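Side-chain contacts in DraIII (Deinococcus radiophilus, PDB 4L0K), which cleaves double-stranded DNA as a type II restriction endonuclease, probably with a His-Me finger (beta-beta-alpha-metal) nuclease fold: residues 110-113 against 114-118; 119-122 against 123-126; 203-207 against 208-212; 217-220 against 221-225. One frame throughout, in Å; residues are numbered along the deposited sequence.

Contact 1. Residues 110-113 against 114-118; sequences ADYD and SCIDV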
ATOM      1  N   ALA A 110      -3.693 -18.464  11.463  1.00 38.81           N
ATOM      2  CA  ALA A 110      -2.699 -18.772  12.489  1.00 42.94           C
ATOM      3  C   ALA A 110      -3.403 -19.559  13.581  1.00 43.11           C
ATOM      4  O   ALA A 110      -4.579 -19.322  13.841  1.00 42.86           O
ATOM      5  CB  ALA A 110      -2.114 -17.495  13.068  1.00 33.70           C
ATOM      6  N   ASP A 111      -2.696 -20.486  14.222  1.00 39.47           N
ATOM      7  CA  ASP A 111      -3.286 -21.258  15.319  1.00 36.29           C
ATOM      8  C   ASP A 111      -3.519 -20.368  16.545  1.00 37.71           C
ATOM      9  O   ASP A 111      -3.007 -19.251  16.612  1.00 51.05           O
ATOM     10  CB  ASP A 111      -2.436 -22.494  15.667  1.00 26.28           C
ATOM     11  CG  ASP A 111      -1.064 -22.127  16.188  1.00 52.19           C
ATOM     12  OD1 ASP A 111      -0.142 -21.937  15.358  1.00 64.98           O
ATOM     13  OD2 ASP A 111      -0.903 -22.019  17.424  1.00 54.55           O
ATOM     14  N   TYR A 112      -4.293 -20.872  17.503  1.00 37.16           N
ATOM     15  CA  TYR A 112      -4.721 -20.104  18.668  1.00 33.66           C
ATOM     16  C   TYR A 112      -3.540 -19.682  19.548  1.00 35.52           C
ATOM     17  O   TYR A 112      -3.416 -18.502  19.949  1.00 32.46           O
ATOM     18  CB  TYR A 112      -5.759 -20.893  19.495  1.00 30.82           C
ATOM     19  CG  TYR A 112      -6.154 -20.178  20.766  1.00 28.41           C
ATOM     20  CD1 TYR A 112      -7.221 -19.283  20.786  1.00 31.56           C
ATOM     21  CD2 TYR A 112      -5.443 -20.375  21.942  1.00 35.53           C
ATOM     22  CE1 TYR A 112      -7.562 -18.600  21.953  1.00 30.81           C
ATOM     23  CE2 TYR A 112      -5.775 -19.704  23.105  1.00 33.18           C
ATOM     24  CZ  TYR A 112      -6.831 -18.823  23.106  1.00 31.93           C
ATOM     25  OH  TYR A 112      -7.141 -18.169  24.276  1.00 37.10           O
ATOM     26  N   ASP A 113      -2.683 -20.656  19.856  1.00 32.94           N
ATOM     27  CA  ASP A 113      -1.528 -20.417  20.718  1.00 35.11           C
ATOM     28  C   ASP A 113      -0.617 -19.326  20.149  1.00 38.40           C
ATOM     29  O   ASP A 113      -0.108 -18.502  20.894  1.00 38.72           O
ATOM     30  CB  ASP A 113      -0.720 -21.699  20.929  1.00 35.74           C
ATOM     31  CG  ASP A 113      -1.477 -22.769  21.735  1.00 44.46           C
ATOM     32  OD1 ASP A 113      -0.971 -23.909  21.769  1.00 46.38           O
ATOM     33  OD2 ASP A 113      -2.557 -22.489  22.323  1.00 35.66           O
ATOM     34  N   SER A 114      -0.420 -19.336  18.830  1.00 34.79           N
ATOM     35  CA  SER A 114       0.419 -18.344  18.149  1.00 38.34           C
ATOM     36  C   SER A 114      -0.154 -16.941  18.308  1.00 39.77           C
ATOM     37  O   SER A 114       0.585 -15.997  18.615  1.00 34.11           O
ATOM     38  CB  SER A 114       0.542 -18.664  16.660  1.00 31.86           C
ATOM     39  OG  SER A 114       1.196 -19.901  16.460  1.00 33.71           O
ATOM     40  N   CYS A 115      -1.467 -16.815  18.092  1.00 23.52           N
ATOM     41  CA  CYS A 115      -2.157 -15.544  18.278  1.00 28.90           C
ATOM     42  C   CYS A 115      -1.952 -15.008  19.689  1.00 34.41           C
ATOM     43  O   CYS A 115      -1.640 -13.821  19.871  1.00 35.45           O
ATOM     44  CB  CYS A 115      -3.641 -15.671  17.945  1.00 23.47           C
ATOM     45  SG  CYS A 115      -3.917 -16.075  16.202  1.00 40.92           S
ATOM     46  N   ILE A 116      -2.080 -15.885  20.681  1.00 36.65           N
ATOM     47  CA  ILE A 116      -1.832 -15.456  22.062  1.00 38.60           C
ATOM     48  C   ILE A 116      -0.361 -15.043  22.281  1.00 40.24           C
ATOM     49  O   ILE A 116      -0.087 -14.015  22.913  1.00 46.09           O
ATOM     50  CB  ILE A 116      -2.287 -16.517  23.122  1.00 38.07           C
ATOM     51  CG1 ILE A 116      -3.713 -17.008  22.842  1.00 28.59           C
ATOM     52  CG2 ILE A 116      -2.162 -15.965  24.538  1.00 36.16           C
ATOM     53  CD1 ILE A 116      -4.732 -15.918  22.715  1.00 30.23           C
ATOM     54  N   ASP A 117       0.571 -15.833  21.751  1.00 35.51           N
ATOM     55  CA  ASP A 117       2.005 -15.494  21.761  1.00 38.47           C
ATOM     56  C   ASP A 117       2.293 -14.081  21.226  1.00 36.23           C
ATOM     57  O   ASP A 117       2.967 -13.283  21.889  1.00 31.54           O
ATOM     58  CB  ASP A 117       2.817 -16.504  20.940  1.00 44.80           C
ATOM     59  CG  ASP A 117       2.946 -17.844  21.621  1.00 62.86           C
ATOM     60  OD1 ASP A 117       2.708 -17.908  22.848  1.00 70.45           O
ATOM     61  OD2 ASP A 117       3.292 -18.835  20.936  1.00 68.63           O
ATOM     62  N   VAL A 118       1.774 -13.801  20.028  1.00 29.28           N
ATOM     63  CA  VAL A 118       1.852 -12.483  19.400  1.00 27.69           C
ATOM     64  C   VAL A 118       1.307 -11.383  20.320  1.00 35.51           C
ATOM     65  O   VAL A 118       1.974 -10.353  20.516  1.00 33.49           O
ATOM     66  CB  VAL A 118       1.106 -12.468  18.034  1.00 30.30           C
ATOM     67  CG1 VAL A 118       0.782 -11.035  17.585  1.00 23.37           C
ATOM     68  CG2 VAL A 118       1.913 -13.240  16.959  1.00 23.96           C
TER

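Contact 2. Residues 119-122 against 123-126; sequences ARKL and TWLA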
ATOM      1  N   ALA A 119       0.110 -11.598  20.884  1.00 31.26           N
ATOM      2  CA  ALA A 119      -0.418 -10.669  21.893  1.00 31.10           C
ATOM      3  C   ALA A 119       0.593 -10.403  23.034  1.00 32.37           C
ATOM      4  O   ALA A 119       0.792  -9.247  23.467  1.00 30.61           O
ATOM      5  CB  ALA A 119      -1.743 -11.176  22.455  1.00 25.85           C
ATOM      6  N   ARG A 120       1.239 -11.468  23.507  1.00 26.30           N
ATOM      7  CA  ARG A 120       2.188 -11.304  24.614  1.00 38.04           C
ATOM      8  C   ARG A 120       3.407 -10.465  24.191  1.00 32.88           C
ATOM      9  O   ARG A 120       3.865  -9.578  24.922  1.00 30.41           O
ATOM     10  CB  ARG A 120       2.637 -12.663  25.154  1.00 35.68           C
ATOM     11  CG  ARG A 120       1.968 -13.098  26.454  1.00 37.76           C
ATOM     12  CD  ARG A 120       2.575 -14.414  26.957  1.00 38.95           C
ATOM     13  NE  ARG A 120       2.403 -15.483  25.977  1.00 36.38           N
ATOM     14  CZ  ARG A 120       1.524 -16.474  26.099  1.00 40.74           C
ATOM     15  NH1 ARG A 120       0.739 -16.546  27.172  1.00 38.70           N
ATOM     16  NH2 ARG A 120       1.432 -17.395  25.152  1.00 36.44           N
ATOM     17  N   LYS A 121       3.901 -10.740  22.989  1.00 30.77           N
ATOM     18  CA  LYS A 121       5.083 -10.070  22.467  1.00 30.49           C
ATOM     19  C   LYS A 121       4.828  -8.588  22.334  1.00 29.29           C
ATOM     20  O   LYS A 121       5.627  -7.769  22.758  1.00 32.67           O
ATOM     21  CB  LYS A 121       5.449 -10.639  21.101  1.00 30.84           C
ATOM     22  CG  LYS A 121       6.597  -9.904  20.433  1.00 39.84           C
ATOM     23  CD  LYS A 121       7.898 -10.026  21.227  1.00 39.04           C
ATOM     24  CE  LYS A 121       9.024  -9.289  20.524  1.00 39.79           C
ATOM     25  NZ  LYS A 121       9.246  -9.804  19.137  1.00 44.74           N
ATOM     26  N   LEU A 122       3.689  -8.268  21.737  1.00 34.93           N
ATOM     27  CA  LEU A 122       3.293  -6.901  21.476  1.00 30.27           C
ATOM     28  C   LEU A 122       3.073  -6.115  22.769  1.00 33.74           C
ATOM     29  O   LEU A 122       3.383  -4.918  22.827  1.00 34.23           O
ATOM     30  CB  LEU A 122       2.022  -6.911  20.623  1.00 27.42           C
ATOM     31  CG  LEU A 122       2.146  -6.622  19.131  1.00 30.75           C
ATOM     32  CD1 LEU A 122       3.569  -6.770  18.608  1.00 31.84           C
ATOM     33  CD2 LEU A 122       1.188  -7.481  18.342  1.00 30.76           C
ATOM     34  N   THR A 123       2.537  -6.773  23.801  1.00 26.22           N
ATOM     35  CA  THR A 123       2.433  -6.120  25.114  1.00 28.94           C
ATOM     36  C   THR A 123       3.820  -5.819  25.703  1.00 26.30           C
ATOM     37  O   THR A 123       4.073  -4.748  26.313  1.00 28.68           O
ATOM     38  CB  THR A 123       1.648  -6.990  26.125  1.00 27.54           C
ATOM     39  OG1 THR A 123       0.425  -7.433  25.527  1.00 31.41           O
ATOM     40  CG2 THR A 123       1.343  -6.193  27.386  1.00 28.09           C
ATOM     41  N   TRP A 124       4.714  -6.783  25.532  1.00 26.93           N
ATOM     42  CA  TRP A 124       6.084  -6.630  26.007  1.00 34.35           C
ATOM     43  C   TRP A 124       6.775  -5.443  25.305  1.00 36.80           C
ATOM     44  O   TRP A 124       7.452  -4.634  25.952  1.00 32.16           O
ATOM     45  CB  TRP A 124       6.846  -7.941  25.798  1.00 38.34           C
ATOM     46  CG  TRP A 124       8.298  -7.931  26.221  1.00 43.51           C
ATOM     47  CD1 TRP A 124       8.788  -8.077  27.493  1.00 42.83           C
ATOM     48  CD2 TRP A 124       9.444  -7.814  25.361  1.00 32.85           C
ATOM     49  NE1 TRP A 124      10.159  -8.043  27.478  1.00 40.40           N
ATOM     50  CE2 TRP A 124      10.591  -7.883  26.188  1.00 32.33           C
ATOM     51  CE3 TRP A 124       9.609  -7.646  23.977  1.00 27.11           C
ATOM     52  CZ2 TRP A 124      11.897  -7.777  25.674  1.00 30.32           C
ATOM     53  CZ3 TRP A 124      10.909  -7.554  23.459  1.00 26.61           C
ATOM     54  CH2 TRP A 124      12.037  -7.622  24.314  1.00 29.16           C
ATOM     55  N   LEU A 125       6.582  -5.333  23.990  1.00 28.25           N
ATOM     56  CA  LEU A 125       7.157  -4.227  23.219  1.00 29.26           C
ATOM     57  C   LEU A 125       6.555  -2.935  23.721  1.00 30.98           C
ATOM     58  O   LEU A 125       7.257  -1.926  23.857  1.00 33.43           O
ATOM     59  CB  LEU A 125       6.817  -4.349  21.727  1.00 22.24           C
ATOM     60  CG  LEU A 125       7.812  -4.888  20.706  1.00 32.73           C
ATOM     61  CD1 LEU A 125       9.122  -5.334  21.350  1.00 23.05           C
ATOM     62  CD2 LEU A 125       7.157  -5.994  19.865  1.00 30.32           C
ATOM     63  N   ALA A 126       5.245  -2.967  23.977  1.00 25.84           N
ATOM     64  CA  ALA A 126       4.510  -1.738  24.305  1.00 26.87           C
ATOM     65  C   ALA A 126       5.009  -1.112  25.611  1.00 26.07           C
ATOM     66  O   ALA A 126       5.150   0.109  25.713  1.00 24.75           O
ATOM     67  CB  ALA A 126       3.001  -1.981  24.346  1.00 18.92           C
TER

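Contact 3. Residues 203-207 against 208-212; sequences VAQGN and KSLDE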
ATOM      1  N   VAL A 203       3.881  -0.127   5.039  1.00 29.31           N
ATOM      2  CA  VAL A 203       3.438  -0.311   3.650  1.00 31.14           C
ATOM      3  C   VAL A 203       4.608  -0.377   2.646  1.00 29.84           C
ATOM      4  O   VAL A 203       4.528  -1.128   1.689  1.00 23.08           O
ATOM      5  CB  VAL A 203       2.272   0.617   3.188  1.00 31.22           C
ATOM      6  CG1 VAL A 203       1.453   1.153   4.370  1.00 27.74           C
ATOM      7  CG2 VAL A 203       2.755   1.707   2.298  1.00 33.44           C
ATOM      8  N   ALA A 204       5.714   0.330   2.905  1.00 21.59           N
ATOM      9  CA  ALA A 204       6.873   0.238   2.009  1.00 28.41           C
ATOM     10  C   ALA A 204       7.414  -1.192   1.933  1.00 26.46           C
ATOM     11  O   ALA A 204       7.751  -1.684   0.856  1.00 24.93           O
ATOM     12  CB  ALA A 204       8.003   1.218   2.431  1.00 18.43           C
ATOM     13  N   GLN A 205       7.505  -1.850   3.088  1.00 24.94           N
ATOM     14  CA  GLN A 205       8.074  -3.189   3.144  1.00 26.66           C
ATOM     15  C   GLN A 205       7.286  -4.180   2.281  1.00 24.20           C
ATOM     16  O   GLN A 205       7.865  -5.094   1.687  1.00 21.39           O
ATOM     17  CB  GLN A 205       8.146  -3.661   4.602  1.00 28.30           C
ATOM     18  CG  GLN A 205       8.837  -4.990   4.824  1.00 22.22           C
ATOM     19  CD  GLN A 205       8.391  -5.661   6.131  1.00 31.88           C
ATOM     20  OE1 GLN A 205       7.742  -5.042   6.967  1.00 36.04           O
ATOM     21  NE2 GLN A 205       8.729  -6.929   6.293  1.00 29.11           N
ATOM     22  N   GLY A 206       5.967  -4.000   2.214  1.00 24.93           N
ATOM     23  CA  GLY A 206       5.117  -4.843   1.380  1.00 23.88           C
ATOM     24  C   GLY A 206       5.255  -6.342   1.612  1.00 31.91           C
ATOM     25  O   GLY A 206       5.118  -6.821   2.737  1.00 34.12           O
ATOM     26  N   ASN A 207       5.538  -7.092   0.551  1.00 26.94           N
ATOM     27  CA  ASN A 207       5.637  -8.552   0.669  1.00 33.09           C
ATOM     28  C   ASN A 207       7.073  -9.046   0.819  1.00 33.53           C
ATOM     29  O   ASN A 207       7.347 -10.235   0.664  1.00 40.71           O
ATOM     30  CB  ASN A 207       4.977  -9.249  -0.532  1.00 39.68           C
ATOM     31  CG  ASN A 207       5.640  -8.886  -1.869  1.00 51.47           C
ATOM     32  OD1 ASN A 207       6.679  -8.224  -1.901  1.00 46.11           O
ATOM     33  ND2 ASN A 207       5.035  -9.322  -2.978  1.00 55.28           N
ATOM     34  N   LYS A 208       7.992  -8.132   1.099  1.00 26.56           N
ATOM     35  CA  LYS A 208       9.391  -8.508   1.294  1.00 28.50           C
ATOM     36  C   LYS A 208       9.713  -8.781   2.764  1.00 25.80           C
ATOM     37  O   LYS A 208       9.109  -8.205   3.672  1.00 22.56           O
ATOM     38  CB  LYS A 208      10.333  -7.414   0.748  1.00 29.72           C
ATOM     39  CG  LYS A 208      10.226  -7.184  -0.772  1.00 26.22           C
ATOM     40  CD  LYS A 208      11.363  -6.305  -1.268  1.00 30.00           C
ATOM     41  CE  LYS A 208      11.227  -5.977  -2.752  1.00 30.30           C
ATOM     42  NZ  LYS A 208      11.376  -7.178  -3.634  1.00 28.12           N
ATOM     43  N   SER A 209      10.673  -9.658   3.004  1.00 27.65           N
ATOM     44  CA  SER A 209      11.203  -9.781   4.351  1.00 27.46           C
ATOM     45  C   SER A 209      12.081  -8.566   4.612  1.00 28.96           C
ATOM     46  O   SER A 209      12.418  -7.807   3.689  1.00 30.41           O
ATOM     47  CB  SER A 209      12.011 -11.068   4.513  1.00 30.21           C
ATOM     48  OG  SER A 209      13.267 -10.969   3.862  1.00 40.27           O
ATOM     49  N   LEU A 210      12.462  -8.390   5.867  1.00 28.77           N
ATOM     50  CA  LEU A 210      13.299  -7.273   6.255  1.00 25.68           C
ATOM     51  C   LEU A 210      14.597  -7.289   5.451  1.00 28.38           C
ATOM     52  O   LEU A 210      14.946  -6.291   4.787  1.00 27.59           O
ATOM     53  CB  LEU A 210      13.589  -7.342   7.743  1.00 29.01           C
ATOM     54  CG  LEU A 210      13.050  -6.171   8.552  1.00 41.31           C
ATOM     55  CD1 LEU A 210      11.685  -5.758   8.077  1.00 24.51           C
ATOM     56  CD2 LEU A 210      13.009  -6.527  10.034  1.00 44.38           C
ATOM     57  N   ASP A 211      15.286  -8.429   5.485  1.00 18.50           N
ATOM     58  CA  ASP A 211      16.564  -8.575   4.791  1.00 23.45           C
ATOM     59  C   ASP A 211      16.426  -8.340   3.281  1.00 26.37           C
ATOM     60  O   ASP A 211      17.269  -7.676   2.690  1.00 31.85           O
ATOM     61  CB  ASP A 211      17.192  -9.945   5.061  1.00 28.88           C
ATOM     62  CG  ASP A 211      17.562 -10.149   6.530  1.00 47.00           C
ATOM     63  OD1 ASP A 211      17.600  -9.160   7.298  1.00 49.73           O
ATOM     64  OD2 ASP A 211      17.826 -11.310   6.920  1.00 52.18           O
ATOM     65  N   GLU A 212      15.369  -8.863   2.658  1.00 30.85           N
ATOM     66  CA  GLU A 212      15.140  -8.584   1.226  1.00 27.87           C
ATOM     67  C   GLU A 212      14.898  -7.099   1.005  1.00 26.57           C
ATOM     68  O   GLU A 212      15.321  -6.540   0.000  1.00 37.21           O
ATOM     69  CB  GLU A 212      13.957  -9.382   0.662  1.00 24.91           C
ATOM     70  CG  GLU A 212      14.208 -10.881   0.493  1.00 28.08           C
ATOM     71  CD  GLU A 212      12.922 -11.696   0.590  1.00 35.17           C
ATOM     72  OE1 GLU A 212      13.012 -12.930   0.727  1.00 43.28           O
ATOM     73  OE2 GLU A 212      11.820 -11.105   0.545  1.00 30.56           O
TER
HETATM   74  O   HOH W   1       6.281  -8.614   4.339  1.00 39.87           O

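Contact 4. Residues 217-220 against 221-225; sequences MEEV and LTRVK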
ATOM      1  N   MET A 217      16.839  -1.878  -1.017  1.00 17.96           N
ATOM      2  CA  MET A 217      17.216  -0.475  -0.886  1.00 28.74           C
ATOM      3  C   MET A 217      18.666  -0.303  -1.332  1.00 30.54           C
ATOM      4  O   MET A 217      18.991   0.616  -2.072  1.00 35.87           O
ATOM      5  CB  MET A 217      17.103   0.015   0.556  1.00 25.25           C
ATOM      6  CG  MET A 217      15.723  -0.055   1.150  1.00 33.61           C
ATOM      7  SD  MET A 217      15.753   0.559   2.849  1.00 31.41           S
ATOM      8  CE  MET A 217      14.103   0.133   3.435  1.00 47.04           C
ATOM      9  N   GLU A 218      19.522  -1.215  -0.885  1.00 24.87           N
ATOM     10  CA  GLU A 218      20.946  -1.156  -1.214  1.00 36.23           C
ATOM     11  C   GLU A 218      21.221  -1.157  -2.717  1.00 32.99           C
ATOM     12  O   GLU A 218      22.030  -0.353  -3.209  1.00 33.97           O
ATOM     13  CB  GLU A 218      21.699  -2.301  -0.540  1.00 33.81           C
ATOM     14  CG  GLU A 218      23.135  -1.947  -0.236  1.00 51.55           C
ATOM     15  CD  GLU A 218      23.649  -2.635   1.014  1.00 65.05           C
ATOM     16  OE1 GLU A 218      24.082  -1.914   1.940  1.00 62.83           O
ATOM     17  OE2 GLU A 218      23.621  -3.887   1.070  1.00 69.57           O
ATOM     18  N   GLU A 219      20.553  -2.031  -3.442  1.00 37.39           N
ATOM     19  CA  GLU A 219      20.661  -2.118  -4.885  1.00 39.95           C
ATOM     20  C   GLU A 219      20.125  -0.907  -5.601  1.00 34.53           C
ATOM     21  O   GLU A 219      20.680  -0.482  -6.548  1.00 34.59           O
ATOM     22  CB  GLU A 219      19.928  -3.325  -5.394  1.00 35.01           C
ATOM     23  CG  GLU A 219      20.508  -4.622  -4.955  1.00 37.16           C
ATOM     24  CD  GLU A 219      19.523  -5.750  -5.027  1.00 47.06           C
ATOM     25  OE1 GLU A 219      18.350  -5.507  -5.168  1.00 51.22           O
ATOM     26  OE2 GLU A 219      19.920  -6.894  -4.943  1.00 50.75           O
ATOM     27  N   VAL A 220      19.044  -0.364  -5.115  1.00 27.38           N
ATOM     28  CA  VAL A 220      18.467   0.801  -5.676  1.00 28.38           C
ATOM     29  C   VAL A 220      19.416   1.973  -5.543  1.00 35.12           C
ATOM     30  O   VAL A 220      19.560   2.729  -6.449  1.00 31.97           O
ATOM     31  CB  VAL A 220      17.158   1.113  -4.991  1.00 29.07           C
ATOM     32  CG1 VAL A 220      16.614   2.454  -5.381  1.00 27.58           C
ATOM     33  CG2 VAL A 220      16.157   0.027  -5.267  1.00 32.35           C
ATOM     34  N   LEU A 221      20.026   2.127  -4.388  1.00 38.89           N
ATOM     35  CA  LEU A 221      20.863   3.269  -4.147  1.00 42.09           C
ATOM     36  C   LEU A 221      22.143   3.152  -4.911  1.00 44.51           C
ATOM     37  O   LEU A 221      22.679   4.122  -5.356  1.00 49.98           O
ATOM     38  CB  LEU A 221      21.139   3.454  -2.688  1.00 28.10           C
ATOM     39  CG  LEU A 221      19.957   3.917  -1.890  1.00 35.47           C
ATOM     40  CD1 LEU A 221      20.224   3.655  -0.439  1.00 29.54           C
ATOM     41  CD2 LEU A 221      19.601   5.360  -2.112  1.00 32.96           C
ATOM     42  N   THR A 222      22.621   1.950  -5.059  1.00 36.44           N
ATOM     43  CA  THR A 222      23.780   1.706  -5.838  1.00 36.35           C
ATOM     44  C   THR A 222      23.525   2.211  -7.235  1.00 41.27           C
ATOM     45  O   THR A 222      24.329   2.871  -7.826  1.00 45.96           O
ATOM     46  CB  THR A 222      24.081   0.223  -5.851  1.00 40.80           C
ATOM     47  OG1 THR A 222      24.503  -0.164  -4.559  1.00 46.65           O
ATOM     48  CG2 THR A 222      25.166  -0.073  -6.759  1.00 39.50           C
ATOM     49  N   ARG A 223      22.379   1.871  -7.749  1.00 40.09           N
ATOM     50  CA  ARG A 223      22.034   2.189  -9.072  1.00 34.83           C
ATOM     51  C   ARG A 223      21.883   3.655  -9.234  1.00 41.93           C
ATOM     52  O   ARG A 223      22.374   4.189 -10.191  1.00 41.09           O
ATOM     53  CB  ARG A 223      20.764   1.498  -9.448  1.00 28.47           C
ATOM     54  CG  ARG A 223      20.996   0.254 -10.225  1.00 34.42           C
ATOM     55  CD  ARG A 223      19.693  -0.406 -10.528  1.00 43.38           C
ATOM     56  NE  ARG A 223      19.732  -1.760 -10.063  1.00 44.92           N
ATOM     57  CZ  ARG A 223      18.893  -2.269  -9.204  1.00 39.49           C
ATOM     58  NH1 ARG A 223      17.950  -1.542  -8.704  1.00 36.19           N
ATOM     59  NH2 ARG A 223      19.034  -3.500  -8.852  1.00 37.13           N
ATOM     60  N   VAL A 224      21.207   4.306  -8.309  1.00 34.70           N
ATOM     61  CA  VAL A 224      20.988   5.722  -8.466  1.00 42.76           C
ATOM     62  C   VAL A 224      22.251   6.563  -8.317  1.00 49.85           C
ATOM     63  O   VAL A 224      22.306   7.647  -8.813  1.00 52.08           O
ATOM     64  CB  VAL A 224      19.762   6.267  -7.712  1.00 46.79           C
ATOM     65  CG1 VAL A 224      18.809   5.170  -7.337  1.00 53.11           C
ATOM     66  CG2 VAL A 224      20.115   7.072  -6.507  1.00 50.71           C
ATOM     67  N   LYS A 225      23.244   6.053  -7.618  1.00 54.31           N
ATOM     68  CA  LYS A 225      24.460   6.786  -7.434  1.00 54.45           C
ATOM     69  C   LYS A 225      25.332   6.703  -8.664  1.00 61.01           C
ATOM     70  O   LYS A 225      26.217   7.489  -8.820  1.00 60.81           O
ATOM     71  CB  LYS A 225      25.192   6.317  -6.194  1.00 57.70           C
ATOM     72  CG  LYS A 225      24.516   6.741  -4.909  1.00 59.95           C
ATOM     73  CD  LYS A 225      25.032   5.974  -3.713  1.00 63.32           C
ATOM     74  CE  LYS A 225      24.780   6.718  -2.419  1.00 64.67           C
ATOM     75  NZ  LYS A 225      24.667   5.791  -1.270  1.00 67.55           N
TER
HETATM   76  O   HOH W   2      16.859  -4.481  -7.065  1.00 43.21           O

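Contact 1. Residues 110-113 against 114-118
D111 and S114 are brought together by their first torsions: CG of D111 lies between its backbone N and carbonyl carbon (chi1 64°), and OG of S114 is anti to its own carbonyl carbon, beside its backbone N (chi1 -63°), which sets it within bonding distance of the D111 carboxylate. The result is a helix N-cap at the start of helix 112-126. The two carboxylate oxygens divide the work: S114 OG donates to D111 OD1 at 2.7 Å, while S114 N donates to D111 OD2 at 3.1 Å, both from above the carboxylate plane. The negative charge thus sits at the N-terminal end of the helix, where the helix dipole would probably favour it. The ring of Y112, next in sequence, meets I116 one turn further on: I116 CG1 lies over one ring face, 3.8 Å from the centroid, a CH-pi contact. The phenol OH is bonded to E34 and to the backbone of K21, and Y77 meets the ring edge-to-face. Were Y112 replaced by an alanine, I116 CG1 would probably lose the ring it packs on and E34 its hydroxyl partner. D113 OD2 forms a salt bridge with K21. On the buried side, A110 CB rests 3.9 Å from C115 SG.

Contact 2. Residues 119-122 against 123-126
The carbonyl of A119 takes two hydrogen bonds from T123, one from T123 N at 3.0 Å and one from T123 OG1 at 2.8 Å. This is the familiar way a threonine inside an alpha-helix returns its hydroxyl to the carbonyl four residues back, here in the C-terminal half of helix 112-126. The donors reach A119 O from opposite faces of its plane, and with OG1 beside its own backbone N (chi1 -49°) the hydroxyl of a buried residue is satisfied within the helix. The i to i+4 backbone bonds continue, L125 N donating to K121 O.

Around this backbone the side chains pack by their aliphatic parts. With CG of K121 anti to the backbone N, the bend at chi2 (63°) brings its CE beside two residues of the next turn: 3.9 Å from W124 CE3 and 3.8 Å from L125 CD2. A second bend, at chi4, directs NZ to the carbonyls of A191 and V194, while W124 NE1 donates to the carbonyl of G148. R120 leads off to a different side, forming a salt bridge with D117 and a cation-pi contact with F146. T123 and L122 face I52 of helix 46-57, and L122 and L125 both touch F196 of strand 194-198, so the helix is packed between other elements of the core. Between the two leucines, L122 CD1 and L125 CD2 come to 3.9 Å.

Contact 3. Residues 203-207 against 208-212
From Q205 to K208 the chain makes a type II' beta turn, with G206 at positive phi (54°) as helix 199-205 ends, and K208 N closes it by donating to Q205 O at 3.1 Å. The side chain of Q205 spans the same bend. With CG opposite the backbone N (chi1 -175°) and the rest extended, its amide reaches K208 O, where NE2 donates at 2.9 Å in the carbonyl plane, though that oxygen lies 24° out of the amide plane. NE2 also donates to the carbonyl of H183. A water gives a further hydrogen bond to K208 O, at 2.9 Å, and another to G206 O. Beyond the polar grip, L210 CD1 lies 3.6 Å from Q205 NE2, the two side chains passing at a slant. A leucine at the position of Q205 would probably leave the carbonyls of K208 and H183 without this shared donor and the turn less firmly tied to its surroundings. The ammonium of K208 makes a cation-pi contact with F200 of the second subunit. Next along the chain, E212 N donates to S209 OG at 3.2 Å and S209 N to E212 OE2 at 3.1 Å, a reciprocal pair that forms a capping box, the motif that starts helix 210-226 directly after the turn.

Contact 4. Residues 217-220 against 221-225
In 221-225, L221 comes first, donating its backbone N to M217 O at 3.0 Å, and its side chain stays close to that carbonyl, CG lying 3.4 Å from M217 O. At T222 the helix gains a side-chain bond: OG1 donates to E218 O at 2.8 Å while T222 N donates to the same oxygen at 3.0 Å, the two coming from opposite faces of the carbonyl plane. The hydroxyl can do this because OG1 is turned beside its own backbone N (chi1 -69°).

R223 follows and folds back along the helix. Bent at chi3 (-125°), its chain brings the guanidinium flat over E219 O, which lies 3.6 Å above the plane and over its centre, while NH2 passes 3.6 Å from E219 CB. The carboxylate and the guanidinium do not pair directly, since E219 OE1 and R223 NH2 are 4.3 Å apart. A water in the guanidinium plane joins them instead, donating to E219 OE1 and accepting from R223 NH2. V224 comes one turn after V220, but the position of its CG1 is doubtful, and with it the apolar contact to V220 CG1.

Far out on helix 210-226, the contact meets the other copy of the protein. M217 packs on V220 of the second subunit, E218 forms a salt bridge with K225 of the second subunit, and R223 NH1 donates to the carbonyl of C160 of the second subunit, so this part of the C-terminal helix lies against its counterpart and the region around C160 across the dimer interface.

How the contacts relate
Contacts 1 and 2 follow one another on helix 112-126, their centres 13 Å apart; the first is a partly buried helix start, the second a buried stretch packed among other elements of the same chain. Contacts 3 and 4 share helix 210-226, with centres 16 Å apart, and both touch the second subunit; contact 3, at the helix start, lies at the surface, and contact 4, farther along, is only partly buried. Contacts 1 and 3 cap their helices differently, with an aspartate in one and a serine-glutamate box in the other. Contacts 2 and 4 both use a threonine hydroxyl bound back to a carbonyl, but some charged side chains of contact 4 (E218, R223) find partners across the dimer.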